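Local structure of putative fimbrial subunit (4HSQ) at residues V59-T64 / K93-G98; T64-S69 / V85-E90; F126-P129 / E134-N137. The protein probably forms the shaft of Corynebacterium diphtheriae pili as the major pilin SpaD, of which this calcium-binding chain holds domains D2 and D3. All coordinates share one frame; numbering follows the deposited sequence.

Interaction 1: V59-T64 / K93-G98; sequences VKAGDT and KKVKSG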
ATOM      1  N   VAL A  59      -9.411   2.333  18.605  1.00 15.14           N
ATOM      2  CA  VAL A  59     -10.811   2.753  18.578  1.00 14.31           C
ATOM      3  C   VAL A  59     -10.916   3.845  19.644  1.00 19.16           C
ATOM      4  O   VAL A  59     -10.566   3.595  20.797  1.00 18.69           O
ATOM      5  CB  VAL A  59     -11.868   1.635  18.786  1.00 17.07           C
ATOM      6  CG1 VAL A  59     -13.258   2.214  18.618  1.00 17.44           C
ATOM      7  CG2 VAL A  59     -11.670   0.485  17.802  1.00 17.10           C
ATOM      8  N   LYS A  60     -11.339   5.050  19.257  1.00 17.19           N
ATOM      9  CA  LYS A  60     -11.466   6.175  20.191  1.00 17.72           C
ATOM     10  C   LYS A  60     -12.847   6.804  20.141  1.00 21.50           C
ATOM     11  O   LYS A  60     -13.415   6.948  19.058  1.00 20.82           O
ATOM     12  CB  LYS A  60     -10.449   7.277  19.831  1.00 20.80           C
ATOM     13  CG  LYS A  60      -9.086   7.161  20.463  1.00 43.85           C
ATOM     14  CD  LYS A  60      -8.198   8.321  20.005  1.00 51.81           C
ATOM     15  CE  LYS A  60      -8.088   9.436  21.011  1.00 61.54           C
ATOM     16  NZ  LYS A  60      -7.080  10.445  20.597  1.00 70.64           N
ATOM     17  N   ALA A  61     -13.356   7.222  21.299  1.00 19.68           N
ATOM     18  CA  ALA A  61     -14.600   8.005  21.435  1.00 20.16           C
ATOM     19  C   ALA A  61     -14.149   9.300  22.095  1.00 26.52           C
ATOM     20  O   ALA A  61     -13.816   9.283  23.287  1.00 25.77           O
ATOM     21  CB  ALA A  61     -15.634   7.262  22.276  1.00 20.67           C
ATOM     22  N   GLY A  62     -13.960  10.342  21.285  1.00 24.25           N
ATOM     23  CA  GLY A  62     -13.396  11.608  21.743  1.00 24.47           C
ATOM     24  C   GLY A  62     -11.938  11.370  22.092  1.00 29.50           C
ATOM     25  O   GLY A  62     -11.159  10.914  21.246  1.00 27.77           O
ATOM     26  N   ASP A  63     -11.578  11.584  23.356  1.00 27.91           N
ATOM     27  CA  ASP A  63     -10.220  11.317  23.832  1.00 28.73           C
ATOM     28  C   ASP A  63     -10.137   9.962  24.516  1.00 29.23           C
ATOM     29  O   ASP A  63      -9.044   9.552  24.893  1.00 30.98           O
ATOM     30  CB  ASP A  63      -9.755  12.431  24.791  1.00 32.30           C
ATOM     31  CG  ASP A  63      -9.476  13.735  24.072  1.00 50.18           C
ATOM     32  OD1 ASP A  63      -8.652  13.728  23.118  1.00 53.34           O
ATOM     33  OD2 ASP A  63     -10.084  14.758  24.446  1.00 56.08           O
ATOM     34  N   THR A  64     -11.283   9.265  24.692  1.00 23.11           N
ATOM     35  CA  THR A  64     -11.283   7.962  25.352  1.00 22.52           C
ATOM     36  C   THR A  64     -10.790   6.872  24.386  1.00 24.98           C
ATOM     37  O   THR A  64     -11.447   6.602  23.388  1.00 22.23           O
ATOM     38  CB  THR A  64     -12.689   7.618  25.891  1.00 28.45           C
ATOM     39  OG1 THR A  64     -13.180   8.711  26.653  1.00 35.04           O
ATOM     40  CG2 THR A  64     -12.720   6.332  26.709  1.00 21.63           C
ATOM     41  N   LYS A  93     -21.378   2.596  26.356  1.00 26.75           N
ATOM     42  CA  LYS A  93     -21.430   3.338  27.625  1.00 27.36           C
ATOM     43  C   LYS A  93     -20.326   4.402  27.712  1.00 32.59           C
ATOM     44  O   LYS A  93     -20.504   5.403  28.399  1.00 33.82           O
ATOM     45  CB  LYS A  93     -21.287   2.382  28.819  1.00 30.55           C
ATOM     46  CG  LYS A  93     -22.527   1.571  29.147  1.00 48.10           C
ATOM     47  CD  LYS A  93     -22.301   0.725  30.409  1.00 59.33           C
ATOM     48  CE  LYS A  93     -23.325  -0.377  30.583  1.00 70.14           C
ATOM     49  NZ  LYS A  93     -23.071  -1.536  29.678  1.00 78.47           N
ATOM     50  N   LYS A  94     -19.179   4.174  27.045  1.00 27.44           N
ATOM     51  CA  LYS A  94     -18.051   5.100  27.085  1.00 26.83           C
ATOM     52  C   LYS A  94     -18.209   6.232  26.069  1.00 29.22           C
ATOM     53  O   LYS A  94     -17.410   7.172  26.075  1.00 28.45           O
ATOM     54  CB  LYS A  94     -16.722   4.353  26.838  1.00 27.73           C
ATOM     55  CG  LYS A  94     -16.380   3.332  27.904  1.00 31.08           C
ATOM     56  CD  LYS A  94     -14.966   2.802  27.713  1.00 34.12           C
ATOM     57  CE  LYS A  94     -14.649   1.699  28.689  1.00 43.13           C
ATOM     58  NZ  LYS A  94     -13.321   1.084  28.395  1.00 46.48           N
ATOM     59  N   VAL A  95     -19.220   6.150  25.191  1.00 25.06           N
ATOM     60  CA  VAL A  95     -19.414   7.178  24.158  1.00 24.97           C
ATOM     61  C   VAL A  95     -20.213   8.338  24.729  1.00 29.16           C
ATOM     62  O   VAL A  95     -21.287   8.125  25.282  1.00 28.30           O
ATOM     63  CB  VAL A  95     -20.058   6.625  22.854  1.00 28.01           C
ATOM     64  CG1 VAL A  95     -20.124   7.707  21.764  1.00 27.63           C
ATOM     65  CG2 VAL A  95     -19.292   5.399  22.346  1.00 27.45           C
ATOM     66  N   LYS A  96     -19.677   9.562  24.594  1.00 26.64           N
ATOM     67  CA  LYS A  96     -20.354  10.777  25.069  1.00 27.11           C
ATOM     68  C   LYS A  96     -21.039  11.437  23.885  1.00 28.35           C
ATOM     69  O   LYS A  96     -20.575  11.306  22.761  1.00 28.13           O
ATOM     70  CB  LYS A  96     -19.393  11.755  25.784  1.00 29.74           C
ATOM     71  CG  LYS A  96     -18.446  11.136  26.835  1.00 39.43           C
ATOM     72  CD  LYS A  96     -19.117  10.815  28.171  1.00 53.64           C
ATOM     73  CE  LYS A  96     -18.326   9.817  28.995  1.00 61.95           C
ATOM     74  NZ  LYS A  96     -19.039   8.513  29.127  1.00 61.09           N
ATOM     75  N   SER A  97     -22.173  12.096  24.127  1.00 25.38           N
ATOM     76  CA  SER A  97     -22.977  12.780  23.103  1.00 24.45           C
ATOM     77  C   SER A  97     -22.114  13.647  22.175  1.00 29.88           C
ATOM     78  O   SER A  97     -21.296  14.437  22.650  1.00 30.90           O
ATOM     79  CB  SER A  97     -24.056  13.630  23.767  1.00 27.62           C
ATOM     80  OG  SER A  97     -24.620  14.535  22.839  1.00 31.43           O
ATOM     81  N   GLY A  98     -22.248  13.415  20.870  1.00 26.59           N
ATOM     82  CA  GLY A  98     -21.508  14.125  19.827  1.00 26.73           C
ATOM     83  C   GLY A  98     -20.010  13.853  19.734  1.00 28.80           C
ATOM     84  O   GLY A  98     -19.302  14.588  19.045  1.00 28.23           O
TER

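Interaction 2: T64-S69 / V85-E90; sequences TVLGTS and VTLTDE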
ATOM      1  N   THR A  64     -11.283   9.265  24.692  1.00 23.11           N
ATOM      2  CA  THR A  64     -11.283   7.962  25.352  1.00 22.52           C
ATOM      3  C   THR A  64     -10.790   6.872  24.386  1.00 24.98           C
ATOM      4  O   THR A  64     -11.447   6.602  23.388  1.00 22.23           O
ATOM      5  CB  THR A  64     -12.689   7.618  25.891  1.00 28.45           C
ATOM      6  OG1 THR A  64     -13.180   8.711  26.653  1.00 35.04           O
ATOM      7  CG2 THR A  64     -12.720   6.332  26.709  1.00 21.63           C
ATOM      8  N   VAL A  65      -9.706   6.189  24.746  1.00 22.97           N
ATOM      9  CA  VAL A  65      -9.197   5.081  23.950  1.00 22.28           C
ATOM     10  C   VAL A  65      -9.953   3.834  24.396  1.00 24.98           C
ATOM     11  O   VAL A  65      -9.867   3.453  25.560  1.00 25.16           O
ATOM     12  CB  VAL A  65      -7.662   4.931  24.055  1.00 26.24           C
ATOM     13  CG1 VAL A  65      -7.187   3.683  23.323  1.00 25.54           C
ATOM     14  CG2 VAL A  65      -6.960   6.181  23.511  1.00 26.68           C
ATOM     15  N   LEU A  66     -10.704   3.203  23.478  1.00 19.76           N
ATOM     16  CA  LEU A  66     -11.484   2.013  23.837  1.00 18.97           C
ATOM     17  C   LEU A  66     -10.609   0.778  23.947  1.00 24.31           C
ATOM     18  O   LEU A  66      -9.536   0.728  23.344  1.00 26.50           O
ATOM     19  CB  LEU A  66     -12.626   1.764  22.820  1.00 19.22           C
ATOM     20  CG  LEU A  66     -13.717   2.829  22.675  1.00 24.38           C
ATOM     21  CD1 LEU A  66     -14.928   2.271  21.945  1.00 25.61           C
ATOM     22  CD2 LEU A  66     -14.167   3.387  24.020  1.00 25.61           C
ATOM     23  N   GLY A  67     -11.046  -0.181  24.752  1.00 20.96           N
ATOM     24  CA  GLY A  67     -10.366  -1.460  24.900  1.00 20.52           C
ATOM     25  C   GLY A  67     -11.046  -2.521  24.051  1.00 22.82           C
ATOM     26  O   GLY A  67     -12.125  -2.281  23.506  1.00 19.21           O
ATOM     27  N   THR A  68     -10.456  -3.720  23.955  1.00 19.36           N
ATOM     28  CA  THR A  68     -11.044  -4.793  23.134  1.00 19.12           C
ATOM     29  C   THR A  68     -12.390  -5.313  23.678  1.00 22.34           C
ATOM     30  O   THR A  68     -13.125  -5.897  22.910  1.00 23.66           O
ATOM     31  CB  THR A  68     -10.060  -5.934  22.922  1.00 21.31           C
ATOM     32  OG1 THR A  68      -9.786  -6.506  24.202  1.00 20.10           O
ATOM     33  CG2 THR A  68      -8.777  -5.470  22.206  1.00 22.08           C
ATOM     34  N   SER A  69     -12.770  -5.020  24.938  1.00 16.92           N
ATOM     35  CA  SER A  69     -14.097  -5.403  25.425  1.00 17.12           C
ATOM     36  C   SER A  69     -15.160  -4.408  24.941  1.00 20.11           C
ATOM     37  O   SER A  69     -16.355  -4.701  25.024  1.00 18.62           O
ATOM     38  CB  SER A  69     -14.125  -5.474  26.953  1.00 20.28           C
ATOM     39  OG  SER A  69     -13.342  -6.579  27.376  1.00 25.34           O
ATOM     40  N   VAL A  85     -16.442  -3.366  12.660  1.00 14.77           N
ATOM     41  CA  VAL A  85     -16.024  -3.055  14.035  1.00 13.69           C
ATOM     42  C   VAL A  85     -17.259  -2.527  14.727  1.00 17.24           C
ATOM     43  O   VAL A  85     -17.740  -1.462  14.358  1.00 15.55           O
ATOM     44  CB  VAL A  85     -14.831  -2.062  14.089  1.00 16.21           C
ATOM     45  CG1 VAL A  85     -14.454  -1.770  15.540  1.00 15.68           C
ATOM     46  CG2 VAL A  85     -13.637  -2.611  13.303  1.00 15.10           C
ATOM     47  N   THR A  86     -17.812  -3.302  15.669  1.00 14.80           N
ATOM     48  CA  THR A  86     -19.088  -2.987  16.332  1.00 14.22           C
ATOM     49  C   THR A  86     -18.876  -2.652  17.780  1.00 18.30           C
ATOM     50  O   THR A  86     -18.281  -3.446  18.494  1.00 18.50           O
ATOM     51  CB  THR A  86     -20.027  -4.193  16.208  1.00 17.65           C
ATOM     52  OG1 THR A  86     -20.105  -4.607  14.845  1.00 16.37           O
ATOM     53  CG2 THR A  86     -21.437  -3.908  16.736  1.00 18.90           C
ATOM     54  N   LEU A  87     -19.403  -1.518  18.243  1.00 15.25           N
ATOM     55  CA  LEU A  87     -19.272  -1.209  19.663  1.00 15.58           C
ATOM     56  C   LEU A  87     -20.157  -2.147  20.441  1.00 20.26           C
ATOM     57  O   LEU A  87     -21.267  -2.476  19.992  1.00 18.44           O
ATOM     58  CB  LEU A  87     -19.605   0.253  20.009  1.00 15.58           C
ATOM     59  CG  LEU A  87     -18.841   1.352  19.268  1.00 20.06           C
ATOM     60  CD1 LEU A  87     -19.089   2.681  19.944  1.00 20.24           C
ATOM     61  CD2 LEU A  87     -17.328   1.076  19.227  1.00 21.11           C
ATOM     62  N   THR A  88     -19.633  -2.638  21.572  1.00 18.00           N
ATOM     63  CA  THR A  88     -20.385  -3.525  22.462  1.00 18.41           C
ATOM     64  C   THR A  88     -21.228  -2.657  23.393  1.00 23.89           C
ATOM     65  O   THR A  88     -21.045  -1.441  23.388  1.00 22.78           O
ATOM     66  CB  THR A  88     -19.406  -4.401  23.271  1.00 21.04           C
ATOM     67  OG1 THR A  88     -18.604  -3.553  24.089  1.00 20.02           O
ATOM     68  CG2 THR A  88     -18.522  -5.260  22.395  1.00 18.89           C
ATOM     69  N   ASP A  89     -22.043  -3.265  24.279  1.00 23.40           N
ATOM     70  CA  ASP A  89     -22.784  -2.460  25.259  1.00 25.67           C
ATOM     71  C   ASP A  89     -21.817  -1.708  26.207  1.00 29.29           C
ATOM     72  O   ASP A  89     -22.078  -0.545  26.501  1.00 29.60           O
ATOM     73  CB  ASP A  89     -23.798  -3.302  26.034  1.00 28.86           C
ATOM     74  CG  ASP A  89     -25.011  -3.714  25.208  1.00 45.52           C
ATOM     75  OD1 ASP A  89     -25.309  -3.031  24.192  1.00 47.14           O
ATOM     76  OD2 ASP A  89     -25.661  -4.722  25.566  1.00 54.54           O
ATOM     77  N   GLU A  90     -20.670  -2.312  26.600  1.00 24.99           N
ATOM     78  CA  GLU A  90     -19.679  -1.609  27.441  1.00 25.45           C
ATOM     79  C   GLU A  90     -19.033  -0.436  26.680  1.00 29.09           C
ATOM     80  O   GLU A  90     -18.834   0.635  27.256  1.00 29.29           O
ATOM     81  CB  GLU A  90     -18.583  -2.556  27.935  1.00 27.26           C
ATOM     82  CG  GLU A  90     -19.061  -3.576  28.950  1.00 38.39           C
ATOM     83  CD  GLU A  90     -18.240  -4.847  29.023  1.00 75.09           C
ATOM     84  OE1 GLU A  90     -17.065  -4.832  28.589  1.00 81.57           O
ATOM     85  OE2 GLU A  90     -18.772  -5.863  29.529  1.00 76.29           O
TER
HETATM   86  O   HOH W   1     -17.889  -6.496  26.145  1.00 33.29           O

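Interaction 3: F126-P129 / E134-N137; sequences FNNP and EVKN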
ATOM      1  N   PHE A 126     -25.266   3.745  12.682  1.00 19.82           N
ATOM      2  CA  PHE A 126     -25.663   3.830  14.080  1.00 19.17           C
ATOM      3  C   PHE A 126     -27.155   4.080  14.230  1.00 25.35           C
ATOM      4  O   PHE A 126     -27.812   4.495  13.284  1.00 25.67           O
ATOM      5  CB  PHE A 126     -24.877   4.962  14.774  1.00 20.44           C
ATOM      6  CG  PHE A 126     -25.055   6.337  14.156  1.00 22.01           C
ATOM      7  CD1 PHE A 126     -26.123   7.151  14.521  1.00 25.46           C
ATOM      8  CD2 PHE A 126     -24.109   6.848  13.273  1.00 24.57           C
ATOM      9  CE1 PHE A 126     -26.278   8.425  13.963  1.00 26.53           C
ATOM     10  CE2 PHE A 126     -24.245   8.136  12.743  1.00 27.55           C
ATOM     11  CZ  PHE A 126     -25.332   8.914  13.089  1.00 25.50           C
ATOM     12  N   ASN A 127     -27.665   3.885  15.446  1.00 23.36           N
ATOM     13  CA  ASN A 127     -29.050   4.204  15.771  1.00 23.16           C
ATOM     14  C   ASN A 127     -29.066   5.606  16.343  1.00 26.73           C
ATOM     15  O   ASN A 127     -28.290   5.896  17.250  1.00 26.54           O
ATOM     16  CB  ASN A 127     -29.634   3.194  16.773  1.00 25.14           C
ATOM     17  CG  ASN A 127     -29.892   1.810  16.208  1.00 51.00           C
ATOM     18  OD1 ASN A 127     -29.907   1.589  14.993  1.00 42.97           O
ATOM     19  ND2 ASN A 127     -30.118   0.843  17.088  1.00 47.46           N
ATOM     20  N   ASN A 128     -29.874   6.498  15.766  1.00 24.13           N
ATOM     21  CA  ASN A 128     -30.012   7.863  16.294  1.00 23.65           C
ATOM     22  C   ASN A 128     -30.870   7.762  17.564  1.00 29.09           C
ATOM     23  O   ASN A 128     -32.023   7.342  17.468  1.00 29.54           O
ATOM     24  CB  ASN A 128     -30.632   8.792  15.246  1.00 24.69           C
ATOM     25  CG  ASN A 128     -30.558  10.246  15.643  1.00 40.28           C
ATOM     26  OD1 ASN A 128     -30.964  10.635  16.732  1.00 33.40           O
ATOM     27  ND2 ASN A 128     -30.000  11.075  14.781  1.00 34.03           N
ATOM     28  N   PRO A 129     -30.342   8.070  18.760  1.00 27.45           N
ATOM     29  CA  PRO A 129     -31.142   7.884  19.983  1.00 28.45           C
ATOM     30  C   PRO A 129     -32.379   8.775  20.093  1.00 33.72           C
ATOM     31  O   PRO A 129     -33.269   8.472  20.882  1.00 33.15           O
ATOM     32  CB  PRO A 129     -30.163   8.221  21.115  1.00 30.44           C
ATOM     33  CG  PRO A 129     -28.812   8.214  20.506  1.00 34.35           C
ATOM     34  CD  PRO A 129     -28.989   8.580  19.074  1.00 30.00           C
ATOM     35  N   GLU A 134     -32.086   4.121  11.984  1.00 25.92           N
ATOM     36  CA  GLU A 134     -30.723   3.746  11.625  1.00 26.08           C
ATOM     37  C   GLU A 134     -30.200   4.783  10.637  1.00 30.15           C
ATOM     38  O   GLU A 134     -30.895   5.110   9.677  1.00 29.69           O
ATOM     39  CB  GLU A 134     -30.657   2.322  11.049  1.00 27.53           C
ATOM     40  CG  GLU A 134     -29.243   1.772  11.008  1.00 37.81           C
ATOM     41  CD  GLU A 134     -29.092   0.315  10.611  1.00 52.10           C
ATOM     42  OE1 GLU A 134     -29.358  -0.008   9.432  1.00 43.78           O
ATOM     43  OE2 GLU A 134     -28.599  -0.480  11.446  1.00 37.49           O
ATOM     44  N   VAL A 135     -28.987   5.315  10.894  1.00 25.86           N
ATOM     45  CA  VAL A 135     -28.320   6.322  10.054  1.00 25.03           C
ATOM     46  C   VAL A 135     -27.062   5.683   9.470  1.00 27.81           C
ATOM     47  O   VAL A 135     -26.349   4.979  10.191  1.00 23.84           O
ATOM     48  CB  VAL A 135     -28.001   7.618  10.851  1.00 28.15           C
ATOM     49  CG1 VAL A 135     -27.174   8.606  10.022  1.00 28.25           C
ATOM     50  CG2 VAL A 135     -29.279   8.290  11.362  1.00 27.82           C
ATOM     51  N   LYS A 136     -26.813   5.902   8.165  1.00 25.08           N
ATOM     52  CA  LYS A 136     -25.639   5.380   7.488  1.00 24.66           C
ATOM     53  C   LYS A 136     -24.907   6.539   6.797  1.00 30.10           C
ATOM     54  O   LYS A 136     -25.446   7.175   5.883  1.00 30.85           O
ATOM     55  CB  LYS A 136     -26.009   4.246   6.510  1.00 27.26           C
ATOM     56  CG  LYS A 136     -24.804   3.640   5.792  1.00 37.93           C
ATOM     57  CD  LYS A 136     -25.194   3.067   4.435  1.00 51.85           C
ATOM     58  CE  LYS A 136     -24.248   1.988   3.968  1.00 62.95           C
ATOM     59  NZ  LYS A 136     -24.658   0.645   4.456  1.00 70.23           N
ATOM     60  N   ASN A 137     -23.687   6.834   7.275  1.00 24.10           N
ATOM     61  CA  ASN A 137     -22.844   7.894   6.720  1.00 23.52           C
ATOM     62  C   ASN A 137     -21.630   7.269   6.076  1.00 27.65           C
ATOM     63  O   ASN A 137     -20.987   6.421   6.692  1.00 27.53           O
ATOM     64  CB  ASN A 137     -22.440   8.881   7.792  1.00 24.47           C
ATOM     65  CG  ASN A 137     -23.606   9.647   8.340  1.00 34.43           C
ATOM     66  OD1 ASN A 137     -24.549   9.965   7.620  1.00 29.77           O
ATOM     67  ND2 ASN A 137     -23.557   9.970   9.610  1.00 23.89           N
TER
HETATM   68  O   HOH W   2     -27.687   0.553  13.847  1.00 25.28           O

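Interaction 1: V59-T64 / K93-G98
The flat group in this contact is the peptide joining Lys-94 to Val-95, and the methyl of Ala-61 lies to one side of its plane, displaced outward past the carbonyl oxygen and not stacked over the face. Ala-61 CB is 4.2 Å from Lys-94 O and comes to it obliquely from that side. No hydrogen bond crosses the contact, and Lys-94 O, buried here, has no polar partner in the model. On the same side of the peptide the valine branch meets the same methyl: CG2 of Val-95 is 4.1 Å from Ala-61 CB. This branch stands beside its own backbone N, with CG1 taking the position opposite that nitrogen (chi1 -175°).

What presents Ala-61 is a tight beta hairpin. Residues Ala-61 to Thr-64 form a type II' turn, closed by two backbone bonds, Ala-61 N to Thr-64 O at 2.9 Å and Thr-64 N to Ala-61 O at 2.9 Å. Gly-62 takes the first corner with phi 69° and psi -118°, the signature of this turn type. Strand 51-61 thereby reverses directly into strand 64-65.

The turn brings Thr-64 alongside the stretched aliphatic chain of Lys-94, where Thr-64 CG2 lies 4.3 Å from Lys-94 CD. Beyond that point the lysine leads away, and its NZ makes a salt bridge with Asp-70. Met-101, on strand 100-109, touches the side chains of both Ala-61 and Val-95.

Interaction 2: T64-S69 / V85-E90
Ser-69 loses more surface to this contact than any other residue of the two segments, and it meets both Thr-88 and Glu-90. Its carbonyl oxygen takes a short hydrogen bond from the threonine hydroxyl, Thr-88 OG1 to Ser-69 O at 2.7 Å. The bond arrives in the carbonyl plane on a lone pair, with a C=O...donor angle of 133°. A second donor reaches the same oxygen: a water 2.6 Å from Ser-69 O, which also gives a weak bond to Glu-90 OE1 at 3.1 Å. The closest direct approach of the two residues is Ser-69 CB to Glu-90 OE1, 3.4 Å. The glutamate CB already points toward segment 64-69, and the chain, extended past CG, carries the carboxylate on to the serine.

Leu-66 supplies the apolar half. Its CD1 touches CD2 of Leu-87 at 3.8 Å, one methyl from each residue, and the two side chains cross at about a right angle. Around them, Leu-66 also packs on Val-59 and Lys-94, while Leu-87 reaches Phe-41, Tyr-71 and Val-95; the pair thus lies between strand 82-87 and the segment 64-69.

Thr-88 does two jobs with one atom. With OG1 placed between the backbone N and the carbonyl carbon (chi1 63°), the hydroxyl donates to Ser-69 while it accepts from Gly-91 N. Ser-69 therefore binds the very group that covers the first turn of helix 89-93, an arrangement characteristic of a threonine helix N-cap at a strand-to-helix junction.

Interaction 3: F126-P129 / E134-N137
A beta hairpin joins Phe-126 and Val-135, the hydrogen-bonded antiparallel pair near the end where strand 117-127 turns back into strand 134-138. Two backbone bonds define it: Phe-126 N to Val-135 O at 3.0 Å, and Val-135 N to Phe-126 O at 2.8 Å, the latter almost straight at the hydrogen. The oxygen of Phe-126 receives a further, softer contact from Glu-134 CA at 3.4 Å, a CA-H...O interaction of the kind seen between antiparallel strands.

Phe-126 and Val-135 project to the same face of the sheet and lie side by side. The ring stands out from the sheet: CG between the backbone N and the carbonyl carbon (chi1 58°) puts it beside Val-135, and a chi2 near perpendicular turns one ring face to the valine. Val-135 CB stands 4.0 Å from the centroid of the Phe-126 ring, offset toward the rim, which makes a CH-pi contact, and Val-135 CG1 meets Phe-126 CZ at 3.6 Å. Asn-137, two residues along the same strand, comes to the ring edge instead: its ND2 lies 3.7 Å from Phe-126 CE2, near the ring plane, with the amide turned 67° against it.

Within the hairpin the next pair, Asn-127 with Glu-134, is non-hydrogen-bonded and carries its side chains on the opposite face. Here water replaces a direct polar bond. One molecule donates to Asn-127 OD1 at 2.7 Å and to Glu-134 OE2 at 2.8 Å, bridging amide and carboxylate. The other end of the amide, Asn-127 ND2, is hydrogen-bonded to Thr-39 OG1.

All three contacts belong to the Sgo0707 N2 domain, away from the calcium site. Interactions 1 and 2 have centres 9 Å apart and form one continuous patch: they share Thr-64, Val-95 CG2 packs on Leu-87 CD1 at 3.6 Å, and along the chain interaction 2 is nested inside the loop closed by interaction 1. Interaction 3 follows in series, its centre about 16 Å and 17 Å from theirs, with no touch. Interaction 2 links the 64-65 edge of the five-stranded antiparallel sheet to strand 82-87 of the mixed sheet, which also holds interaction 3; interaction 1 packs the 61-64 turn on the loop leading into strand 100-109. Together they tie sheets and connecting loops at one end of this pilin domain.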